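Side-chain contacts in superantigen-like protein SSL10 (Staphylococcus aureus subsp. aureus, PDB 6LWT), which probably dampens classical-pathway complement activation by binding the Fc region of human IgG, and probably also interferes with plasma clotting through prothrombin: residues F74-K79 with L136-R141; S168-D173 with M183-E188; L107-E112 with E146-Y151. One frame throughout, in Å; residues are numbered along the deposited sequence.

Contact 1 (F74-K79 with L136-R141); sequences FFVQEK and LDYKLR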
loop_
_atom_site.group_PDB
_atom_site.type_symbol
_atom_site.label_atom_id
_atom_site.label_comp_id
_atom_site.label_asym_id
_atom_site.label_seq_id
_atom_site.Cartn_x
_atom_site.Cartn_y
_atom_site.Cartn_z
ATOM N N PHE A 74 -1.984 7.800 3.547
ATOM C CA PHE A 74 -2.813 6.655 3.182
ATOM C C PHE A 74 -2.962 5.800 4.427
ATOM O O PHE A 74 -2.035 5.086 4.836
ATOM C CB PHE A 74 -2.241 5.834 2.038
ATOM C CG PHE A 74 -3.142 4.693 1.627
ATOM C CD1 PHE A 74 -4.328 4.957 0.957
ATOM C CD2 PHE A 74 -2.821 3.381 1.912
ATOM C CE1 PHE A 74 -5.174 3.923 0.562
ATOM C CE2 PHE A 74 -3.669 2.341 1.533
ATOM C CZ PHE A 74 -4.844 2.609 0.860
ATOM N N PHE A 75 -4.140 5.894 5.026
ATOM C CA PHE A 75 -4.449 5.208 6.290
ATOM C C PHE A 75 -4.984 3.814 6.013
ATOM O O PHE A 75 -5.887 3.660 5.175
ATOM C CB PHE A 75 -5.477 6.043 7.063
ATOM C CG PHE A 75 -6.125 5.324 8.215
ATOM C CD1 PHE A 75 -7.277 4.549 8.022
ATOM C CD2 PHE A 75 -5.600 5.440 9.496
ATOM C CE1 PHE A 75 -7.868 3.882 9.092
ATOM C CE2 PHE A 75 -6.194 4.789 10.565
ATOM C CZ PHE A 75 -7.318 4.003 10.364
ATOM N N VAL A 76 -4.427 2.814 6.702
ATOM C CA VAL A 76 -4.989 1.465 6.755
ATOM C C VAL A 76 -5.088 1.081 8.230
ATOM O O VAL A 76 -4.096 1.117 8.952
ATOM C CB VAL A 76 -4.115 0.450 5.980
ATOM C CG1 VAL A 76 -4.633 -0.975 6.145
ATOM C CG2 VAL A 76 -4.054 0.841 4.503
ATOM N N GLN A 77 -6.273 0.696 8.680
ATOM C CA GLN A 77 -6.447 0.340 10.096
ATOM C C GLN A 77 -5.695 -0.933 10.480
ATOM O O GLN A 77 -5.975 -2.003 9.960
ATOM C CB GLN A 77 -7.927 0.188 10.460
ATOM C CG GLN A 77 -8.113 0.067 11.975
ATOM C CD GLN A 77 -9.553 0.124 12.437
ATOM O OE1 GLN A 77 -9.981 -0.710 13.240
ATOM N NE2 GLN A 77 -10.289 1.103 11.972
ATOM N N GLU A 78 -4.714 -0.803 11.363
ATOM C CA GLU A 78 -4.095 -1.955 12.015
ATOM C C GLU A 78 -4.863 -2.339 13.278
ATOM O O GLU A 78 -4.992 -3.531 13.596
ATOM C CB GLU A 78 -2.657 -1.643 12.400
ATOM C CG GLU A 78 -1.774 -1.250 11.237
ATOM C CD GLU A 78 -1.590 -2.367 10.220
ATOM O OE1 GLU A 78 -1.615 -3.572 10.583
ATOM O OE2 GLU A 78 -1.396 -2.019 9.051
ATOM N N LYS A 79 -5.326 -1.327 14.008
ATOM C CA LYS A 79 -6.167 -1.525 15.194
ATOM C C LYS A 79 -6.815 -0.231 15.652
ATOM O O LYS A 79 -6.440 0.872 15.228
ATOM C CB LYS A 79 -5.365 -2.144 16.355
ATOM C CG LYS A 79 -4.191 -1.312 16.861
ATOM C CD LYS A 79 -3.541 -1.996 18.067
ATOM C CE LYS A 79 -2.927 -1.021 19.065
ATOM N NZ LYS A 79 -1.451 -0.929 18.926
ATOM N N LEU A 136 0.276 1.340 -2.859
ATOM C CA LEU A 136 0.297 0.568 -4.095
ATOM C C LEU A 136 0.026 -0.908 -3.806
ATOM O O LEU A 136 -0.830 -1.521 -4.436
ATOM C CB LEU A 136 1.616 0.763 -4.839
ATOM C CG LEU A 136 1.667 0.196 -6.267
ATOM C CD1 LEU A 136 0.460 0.587 -7.110
ATOM C CD2 LEU A 136 2.956 0.654 -6.917
ATOM N N ASP A 137 0.704 -1.442 -2.796
ATOM C CA ASP A 137 0.464 -2.812 -2.342
ATOM C C ASP A 137 -1.008 -3.033 -2.010
ATOM O O ASP A 137 -1.643 -3.950 -2.547
ATOM C CB ASP A 137 1.334 -3.124 -1.125
ATOM C CG ASP A 137 0.997 -4.450 -0.474
ATOM O OD1 ASP A 137 1.282 -5.520 -1.071
ATOM O OD2 ASP A 137 0.454 -4.430 0.659
ATOM N N TYR A 138 -1.536 -2.187 -1.143
ATOM C CA TYR A 138 -2.921 -2.321 -0.697
ATOM C C TYR A 138 -3.924 -2.258 -1.843
ATOM O O TYR A 138 -4.794 -3.124 -1.957
ATOM C CB TYR A 138 -3.275 -1.265 0.344
ATOM C CG TYR A 138 -4.587 -1.564 1.037
ATOM C CD1 TYR A 138 -5.811 -1.221 0.452
ATOM C CD2 TYR A 138 -4.605 -2.207 2.268
ATOM C CE1 TYR A 138 -7.006 -1.514 1.084
ATOM C CE2 TYR A 138 -5.798 -2.505 2.906
ATOM C CZ TYR A 138 -6.982 -2.152 2.321
ATOM O OH TYR A 138 -8.155 -2.452 2.971
ATOM N N LYS A 139 -3.816 -1.226 -2.668
ATOM C CA LYS A 139 -4.781 -1.040 -3.730
ATOM C C LYS A 139 -4.665 -2.121 -4.811
ATOM O O LYS A 139 -5.680 -2.524 -5.367
ATOM C CB LYS A 139 -4.660 0.334 -4.353
ATOM C CG LYS A 139 -5.189 1.417 -3.442
ATOM C CD LYS A 139 -5.106 2.761 -4.120
ATOM C CE LYS A 139 -5.910 3.779 -3.340
ATOM N NZ LYS A 139 -5.893 5.082 -4.042
ATOM N N LEU A 140 -3.442 -2.567 -5.104
ATOM C CA LEU A 140 -3.263 -3.694 -6.022
ATOM C C LEU A 140 -3.931 -4.967 -5.465
ATOM O O LEU A 140 -4.633 -5.672 -6.205
ATOM C CB LEU A 140 -1.789 -3.938 -6.339
ATOM C CG LEU A 140 -1.172 -2.958 -7.348
ATOM C CD1 LEU A 140 0.347 -3.081 -7.385
ATOM C CD2 LEU A 140 -1.780 -3.189 -8.731
ATOM N N ARG A 141 -3.758 -5.247 -4.174
ATOM C CA ARG A 141 -4.392 -6.437 -3.616
ATOM C C ARG A 141 -5.901 -6.341 -3.597
ATOM O O ARG A 141 -6.580 -7.316 -3.945
ATOM C CB ARG A 141 -3.850 -6.801 -2.240
ATOM C CG ARG A 141 -2.371 -7.116 -2.304
ATOM C CD ARG A 141 -1.908 -7.890 -1.092
ATOM N NE ARG A 141 -0.478 -7.664 -0.796
ATOM C CZ ARG A 141 0.292 -8.496 -0.097
ATOM N NH1 ARG A 141 1.547 -8.152 0.150
ATOM N NH2 ARG A 141 -0.180 -9.655 0.379
#

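Contact 2 (S168-D173 with M183-E188); sequences SFYNLD and MGEVIE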
loop_
_atom_site.group_PDB
_atom_site.type_symbol
_atom_site.label_atom_id
_atom_site.label_comp_id
_atom_site.label_asym_id
_atom_site.label_seq_id
_atom_site.Cartn_x
_atom_site.Cartn_y
_atom_site.Cartn_z
ATOM N N SER A 168 14.810 -0.889 -11.428
ATOM C CA SER A 168 14.444 -1.159 -10.027
ATOM C C SER A 168 13.114 -1.908 -9.968
ATOM O O SER A 168 12.314 -1.865 -10.904
ATOM C CB SER A 168 14.315 0.132 -9.229
ATOM O OG SER A 168 15.495 0.910 -9.272
ATOM N N PHE A 169 12.878 -2.628 -8.877
ATOM C CA PHE A 169 11.636 -3.338 -8.743
ATOM C C PHE A 169 11.353 -3.697 -7.304
ATOM O O PHE A 169 12.254 -3.690 -6.436
ATOM C CB PHE A 169 11.564 -4.586 -9.645
ATOM C CG PHE A 169 12.500 -5.700 -9.250
ATOM C CD1 PHE A 169 12.090 -6.683 -8.348
ATOM C CD2 PHE A 169 13.777 -5.784 -9.793
ATOM C CE1 PHE A 169 12.938 -7.725 -7.995
ATOM C CE2 PHE A 169 14.624 -6.837 -9.462
ATOM C CZ PHE A 169 14.219 -7.790 -8.531
ATOM N N TYR A 170 10.085 -4.013 -7.081
ATOM C CA TYR A 170 9.619 -4.539 -5.803
ATOM C C TYR A 170 8.851 -5.814 -6.121
ATOM O O TYR A 170 7.868 -5.765 -6.866
ATOM C CB TYR A 170 8.680 -3.542 -5.103
ATOM C CG TYR A 170 9.279 -2.166 -4.888
ATOM C CD1 TYR A 170 9.152 -1.186 -5.869
ATOM C CD2 TYR A 170 10.031 -1.863 -3.750
ATOM C CE1 TYR A 170 9.735 0.079 -5.706
ATOM C CE2 TYR A 170 10.604 -0.604 -3.580
ATOM C CZ TYR A 170 10.452 0.362 -4.564
ATOM O OH TYR A 170 10.999 1.624 -4.446
ATOM N N ASN A 171 9.263 -6.945 -5.542
ATOM C CA ASN A 171 8.514 -8.175 -5.710
ATOM C C ASN A 171 7.756 -8.458 -4.412
ATOM O O ASN A 171 8.379 -8.686 -3.369
ATOM C CB ASN A 171 9.447 -9.314 -6.098
ATOM C CG ASN A 171 8.692 -10.586 -6.395
ATOM O OD1 ASN A 171 7.939 -10.649 -7.362
ATOM N ND2 ASN A 171 8.839 -11.591 -5.523
ATOM N N LEU A 172 6.432 -8.407 -4.486
ATOM C CA LEU A 172 5.548 -8.615 -3.333
ATOM C C LEU A 172 5.029 -10.037 -3.275
ATOM O O LEU A 172 4.607 -10.600 -4.295
ATOM C CB LEU A 172 4.357 -7.677 -3.408
ATOM C CG LEU A 172 4.689 -6.202 -3.559
ATOM C CD1 LEU A 172 3.440 -5.406 -3.875
ATOM C CD2 LEU A 172 5.328 -5.691 -2.291
ATOM N N ASP A 173 5.075 -10.619 -2.079
ATOM C CA ASP A 173 4.587 -11.970 -1.858
ATOM C C ASP A 173 3.143 -11.907 -1.345
ATOM O O ASP A 173 2.886 -11.445 -0.237
ATOM C CB ASP A 173 5.490 -12.665 -0.843
ATOM C CG ASP A 173 5.187 -14.156 -0.690
ATOM O OD1 ASP A 173 4.194 -14.686 -1.268
ATOM O OD2 ASP A 173 5.983 -14.794 0.036
ATOM N N MET A 183 6.514 -0.002 4.601
ATOM C CA MET A 183 5.310 0.789 4.359
ATOM C C MET A 183 5.557 2.289 4.254
ATOM O O MET A 183 4.628 3.038 3.964
ATOM C CB MET A 183 4.262 0.510 5.436
ATOM C CG MET A 183 3.642 -0.856 5.279
ATOM S SD MET A 183 2.455 -1.197 6.564
ATOM C CE MET A 183 1.827 -2.758 6.004
ATOM N N GLY A 184 6.791 2.725 4.462
ATOM C CA GLY A 184 7.136 4.119 4.279
ATOM C C GLY A 184 7.792 4.467 2.959
ATOM O O GLY A 184 7.799 5.644 2.622
ATOM N N GLU A 185 8.349 3.469 2.251
ATOM C CA GLU A 185 8.994 3.628 0.918
ATOM C C GLU A 185 8.106 4.431 -0.029
ATOM O O GLU A 185 6.940 4.087 -0.166
ATOM C CB GLU A 185 9.191 2.257 0.245
ATOM C CG GLU A 185 10.423 1.453 0.642
ATOM C CD GLU A 185 11.552 1.457 -0.395
ATOM O OE1 GLU A 185 12.639 0.996 -0.022
ATOM O OE2 GLU A 185 11.392 1.907 -1.559
ATOM N N VAL A 186 8.665 5.419 -0.725
ATOM C CA VAL A 186 7.892 6.288 -1.634
ATOM C C VAL A 186 8.329 6.017 -3.066
ATOM O O VAL A 186 9.523 5.979 -3.343
ATOM C CB VAL A 186 8.091 7.780 -1.314
ATOM C CG1 VAL A 186 7.357 8.662 -2.323
ATOM C CG2 VAL A 186 7.619 8.092 0.098
ATOM N N ILE A 187 7.364 5.808 -3.962
ATOM C CA ILE A 187 7.636 5.524 -5.358
ATOM C C ILE A 187 7.122 6.710 -6.172
ATOM O O ILE A 187 6.023 7.203 -5.950
ATOM C CB ILE A 187 6.959 4.222 -5.836
ATOM C CG1 ILE A 187 7.433 3.020 -4.997
ATOM C CG2 ILE A 187 7.244 4.007 -7.325
ATOM C CD1 ILE A 187 6.584 1.773 -5.173
ATOM N N GLU A 188 7.932 7.146 -7.122
ATOM C CA GLU A 188 7.559 8.160 -8.093
ATOM C C GLU A 188 6.681 7.502 -9.164
ATOM O O GLU A 188 7.146 6.658 -9.918
ATOM C CB GLU A 188 8.838 8.737 -8.697
ATOM C CG GLU A 188 8.623 9.907 -9.641
ATOM C CD GLU A 188 8.714 11.279 -8.993
ATOM O OE1 GLU A 188 8.645 12.264 -9.769
ATOM O OE2 GLU A 188 8.853 11.389 -7.743
#

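Contact 3 (L107-E112 with E146-Y151); sequences LNISKE and EKYGLY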
loop_
_atom_site.group_PDB
_atom_site.type_symbol
_atom_site.label_atom_id
_atom_site.label_comp_id
_atom_site.label_asym_id
_atom_site.label_seq_id
_atom_site.Cartn_x
_atom_site.Cartn_y
_atom_site.Cartn_z
ATOM N N LEU A 107 -0.677 -3.217 -16.093
ATOM C CA LEU A 107 -0.816 -4.331 -15.172
ATOM C C LEU A 107 -1.074 -5.582 -15.999
ATOM O O LEU A 107 -2.005 -5.595 -16.811
ATOM C CB LEU A 107 -1.989 -4.069 -14.236
ATOM C CG LEU A 107 -2.485 -5.159 -13.294
ATOM C CD1 LEU A 107 -1.368 -5.727 -12.469
ATOM C CD2 LEU A 107 -3.581 -4.579 -12.397
ATOM N N ASN A 108 -0.277 -6.623 -15.806
ATOM C CA ASN A 108 -0.533 -7.876 -16.508
ATOM C C ASN A 108 -0.710 -9.019 -15.526
ATOM O O ASN A 108 0.057 -9.123 -14.556
ATOM C CB ASN A 108 0.461 -8.144 -17.652
ATOM C CG ASN A 108 1.864 -8.533 -17.196
ATOM O OD1 ASN A 108 2.780 -7.712 -17.204
ATOM N ND2 ASN A 108 2.056 -9.798 -16.875
ATOM N N ILE A 109 -1.711 -9.858 -15.796
ATOM C CA ILE A 109 -2.134 -10.910 -14.887
ATOM C C ILE A 109 -1.981 -12.271 -15.569
ATOM O O ILE A 109 -2.461 -12.475 -16.715
ATOM C CB ILE A 109 -3.636 -10.799 -14.494
ATOM C CG1 ILE A 109 -4.092 -9.352 -14.293
ATOM C CG2 ILE A 109 -3.937 -11.661 -13.254
ATOM C CD1 ILE A 109 -3.474 -8.659 -13.106
ATOM N N SER A 110 -1.337 -13.191 -14.851
ATOM C CA SER A 110 -1.290 -14.591 -15.228
ATOM C C SER A 110 -2.000 -15.363 -14.114
ATOM O O SER A 110 -1.547 -15.342 -12.960
ATOM C CB SER A 110 0.139 -15.052 -15.357
ATOM O OG SER A 110 0.164 -16.471 -15.401
ATOM N N LYS A 111 -3.122 -16.007 -14.447
ATOM C CA LYS A 111 -3.945 -16.679 -13.443
ATOM C C LYS A 111 -4.515 -18.034 -13.878
ATOM O O LYS A 111 -5.531 -18.447 -13.335
ATOM C CB LYS A 111 -5.078 -15.750 -13.004
ATOM C CG LYS A 111 -6.001 -15.300 -14.131
ATOM C CD LYS A 111 -7.311 -14.745 -13.600
ATOM C CE LYS A 111 -8.088 -14.006 -14.675
ATOM N NZ LYS A 111 -8.706 -14.923 -15.672
ATOM N N GLU A 112 -3.879 -18.712 -14.834
ATOM C CA GLU A 112 -4.285 -20.066 -15.225
ATOM C C GLU A 112 -3.614 -21.106 -14.324
ATOM O O GLU A 112 -2.441 -20.974 -13.977
ATOM C CB GLU A 112 -3.921 -20.363 -16.681
ATOM C CG GLU A 112 -4.324 -19.301 -17.696
ATOM C CD GLU A 112 -5.759 -18.857 -17.583
ATOM O OE1 GLU A 112 -6.002 -17.651 -17.614
ATOM O OE2 GLU A 112 -6.659 -19.708 -17.451
ATOM N N GLU A 146 -11.155 -8.061 -5.524
ATOM C CA GLU A 146 -12.419 -7.718 -6.155
ATOM C C GLU A 146 -12.569 -8.296 -7.556
ATOM O O GLU A 146 -13.648 -8.758 -7.906
ATOM C CB GLU A 146 -12.626 -6.199 -6.211
ATOM C CG GLU A 146 -12.789 -5.577 -4.837
ATOM C CD GLU A 146 -12.819 -4.059 -4.855
ATOM O OE1 GLU A 146 -12.819 -3.444 -5.946
ATOM O OE2 GLU A 146 -12.867 -3.476 -3.758
ATOM N N LYS A 147 -11.513 -8.254 -8.364
ATOM C CA LYS A 147 -11.623 -8.714 -9.765
ATOM C C LYS A 147 -11.449 -10.206 -9.954
ATOM O O LYS A 147 -12.147 -10.814 -10.767
ATOM C CB LYS A 147 -10.642 -7.972 -10.690
ATOM C CG LYS A 147 -11.307 -7.091 -11.734
ATOM C CD LYS A 147 -10.463 -7.027 -12.994
ATOM C CE LYS A 147 -10.993 -5.962 -13.942
ATOM N NZ LYS A 147 -10.261 -5.996 -15.238
ATOM N N TYR A 148 -10.508 -10.802 -9.234
ATOM C CA TYR A 148 -10.109 -12.194 -9.477
ATOM C C TYR A 148 -10.313 -13.134 -8.293
ATOM O O TYR A 148 -9.977 -14.331 -8.383
ATOM C CB TYR A 148 -8.647 -12.238 -9.946
ATOM C CG TYR A 148 -8.367 -11.324 -11.118
ATOM C CD1 TYR A 148 -8.972 -11.543 -12.351
ATOM C CD2 TYR A 148 -7.504 -10.228 -11.004
ATOM C CE1 TYR A 148 -8.733 -10.701 -13.436
ATOM C CE2 TYR A 148 -7.259 -9.383 -12.086
ATOM C CZ TYR A 148 -7.876 -9.632 -13.308
ATOM O OH TYR A 148 -7.657 -8.814 -14.397
ATOM N N GLY A 149 -10.830 -12.605 -7.188
ATOM C CA GLY A 149 -11.125 -13.429 -6.010
ATOM C C GLY A 149 -9.930 -13.783 -5.160
ATOM O O GLY A 149 -9.994 -14.755 -4.384
ATOM N N LEU A 150 -8.834 -13.007 -5.253
ATOM C CA LEU A 150 -7.668 -13.285 -4.418
ATOM C C LEU A 150 -8.100 -13.378 -2.955
ATOM O O LEU A 150 -8.832 -12.515 -2.490
ATOM C CB LEU A 150 -6.617 -12.188 -4.544
ATOM C CG LEU A 150 -5.372 -12.300 -3.667
ATOM C CD1 LEU A 150 -4.473 -13.441 -4.093
ATOM C CD2 LEU A 150 -4.612 -10.975 -3.735
ATOM N N TYR A 151 -7.631 -14.421 -2.270
ATOM C CA TYR A 151 -7.954 -14.722 -0.851
ATOM C C TYR A 151 -9.428 -15.088 -0.575
ATOM O O TYR A 151 -9.782 -15.371 0.569
ATOM C CB TYR A 151 -7.586 -13.566 0.091
ATOM C CG TYR A 151 -6.207 -12.960 -0.049
ATOM C CD1 TYR A 151 -5.090 -13.757 -0.228
ATOM C CD2 TYR A 151 -6.021 -11.579 0.068
ATOM C CE1 TYR A 151 -3.820 -13.201 -0.315
ATOM C CE2 TYR A 151 -4.749 -11.010 -0.009
ATOM C CZ TYR A 151 -3.654 -11.833 -0.198
ATOM O OH TYR A 151 -2.386 -11.317 -0.278
#

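Contact 1 (F74-K79 with L136-R141)
F74 and V76 both approach the Y138 ring from the same side, and their contact illustrates how a strand can dock on a helix largely through one aromatic residue. F74 presents its edge to the ring face in an offset edge-to-face stack, with the ring planes at 63° and the centroids 5.8 Å apart. The leading atom is F74 CZ, 4.0 Å from Y138 CD1, while F74 CE2 lies 3.8 Å from Y138 CB. V76 sets its two methyls by the CD2-CE2 bond of the tyrosine: CG1 approaches Y138 CE2 at 3.8 Å, and CG2 makes an off-centre CH-pi contact, 4.3 Å from the ring centroid. The valine CG1 and both aromatic CG atoms are anti to their backbone nitrogens (chi1 -177° for F74, -168° for Y138), which carries the two rings into the space between strand and helix.

K139 extends past this cluster, its CE 4.0 Å from F74 CE1. Only its aliphatic part serves the phenylalanine, since NZ forms salt bridges with E28 and E135.

One turn along, R141 reaches back to grip D137 side-on, its NE (2.8 Å) and NH1 both donating to D137 OD1. The bonds lie in the guanidinium plane and meet the carboxylate on its syn side, the NE bond tilted from the carboxylate plane, which should limit rotation of both groups. D137 OD2 takes a further bond from Y22 OH, and Y22 also meets the Y138 ring, linking the helix to helix 14-22.

Strand 71-76 belongs to the OB-fold domain and helix 133-148 to the beta-grasp domain. The aromatic cluster is therefore a buried interdomain interface, characteristic of the two-domain architecture of the staphylococcal and streptococcal toxin family.

Contact 2 (S168-D173 with M183-E188)
Y170 reaches across to E185 and I187, one polar and one apolar partner disposed around the far end of its ring. This division of labour shows how tyrosine can serve as hydrophobic filler and hydrogen-bond donor at once. The phenol and the carboxylate are almost perpendicular, their planes 78° apart. E185 OE2 sits at the ring edge, near the ring plane, and accepts the hydroxyl hydrogen, 2.9 Å from Y170 OH. The donor arrives nearly along the C-O axis of the carboxylate. The same oxygen is only 3.3 Å from Y170 CE2, so it lies beside the CE2 edge as well as beyond the hydroxyl.

I187 comes from the opposite direction to the tyrosine and occupies the CE1 side. Its terminal methyl is foremost, CD1 standing 3.6 Å from Y170 CE1, and CG1 backs it up at 3.8 Å from that carbon. The approach is oblique to the ring. An extended isoleucine chain (chi2 166°) pushes the methyl forward, whereas the glutamate turns sharply at chi2 (-104°), bringing its carboxylate back against the phenol. Together they brace the ring on two sides and would restrict its swing. A carboxylate bound to the hydroxyl probably draws the phenol proton toward it, and the hydroxyl in turn should favour the ionised form of E185.

The backbones stay well apart, 10.3 Å between the CA atoms of Y170 and I187, so side chains alone span the gap. Strand 169-173 is an edge strand of the five-stranded beta-grasp sheet, paired with strand 159-164, and strand 186-188 pairs with strand 130-132 in a small separate sheet. L133, at the start of helix 133-148, touches both Y170 and E185, so the contact ties these two sheets together beside that helix's first turn.

Contact 3 (L107-E112 with E146-Y151)
The Y148 ring is sandwiched between I109 and its own chain neighbour K147. CG2 of I109 lies 4.2 Å above one face, offset toward the rim, and K147 CB lies 3.8 Å above the centre of the opposite face. The K111 and Y148 side chains cross at about a right angle, the lysine meeting the ring obliquely with CE 3.5 Å from Y148 CD1 and CD just behind it. K111 CG occupies the crowded position between the backbone nitrogen and carbonyl carbon (chi1 59°); the extended chain beyond it brings CD and CE to the CD1 and CE1 side, and a bend at chi4 turns NZ away from the ring. I109 comes from the opposite direction to the tyrosine, toward its CE2 and hydroxyl end, CG1 lying 3.6 Å from Y148 OH.

No hydrogen bond joins the two segments. The hydroxyl is bonded instead to Y122 OH, from the strand next to 106-110, so its polarity is satisfied although isoleucine carbon lies against it. The chemistry is thus mainly apolar: the lysine contributes hydrocarbon, its CE probably slightly polarised but without a cation-pi pair, and direction comes from the phenol's bond to the neighbouring strand.

Overall arrangement
Contacts 1 and 3 share helix 133-148, whose N-terminal half faces the OB-fold domain in contact 1 and whose C-terminal end meets strand 106-110 of the beta-grasp sheet in contact 3; their centres lie 18 Å apart. A probable hydrogen bond from R141 to Y151 joins them, and along the chain their segments alternate. Contact 2 follows both in sequence, centred 13 Å from contact 1, which it touches where L172 packs on D137 and I187 on L136. Contacts 2 and 3 reach the same sheet but do not touch. The central helix is thus secured to its own domain's sheet and to the neighbouring domain, consistent with a compact two-domain molecule.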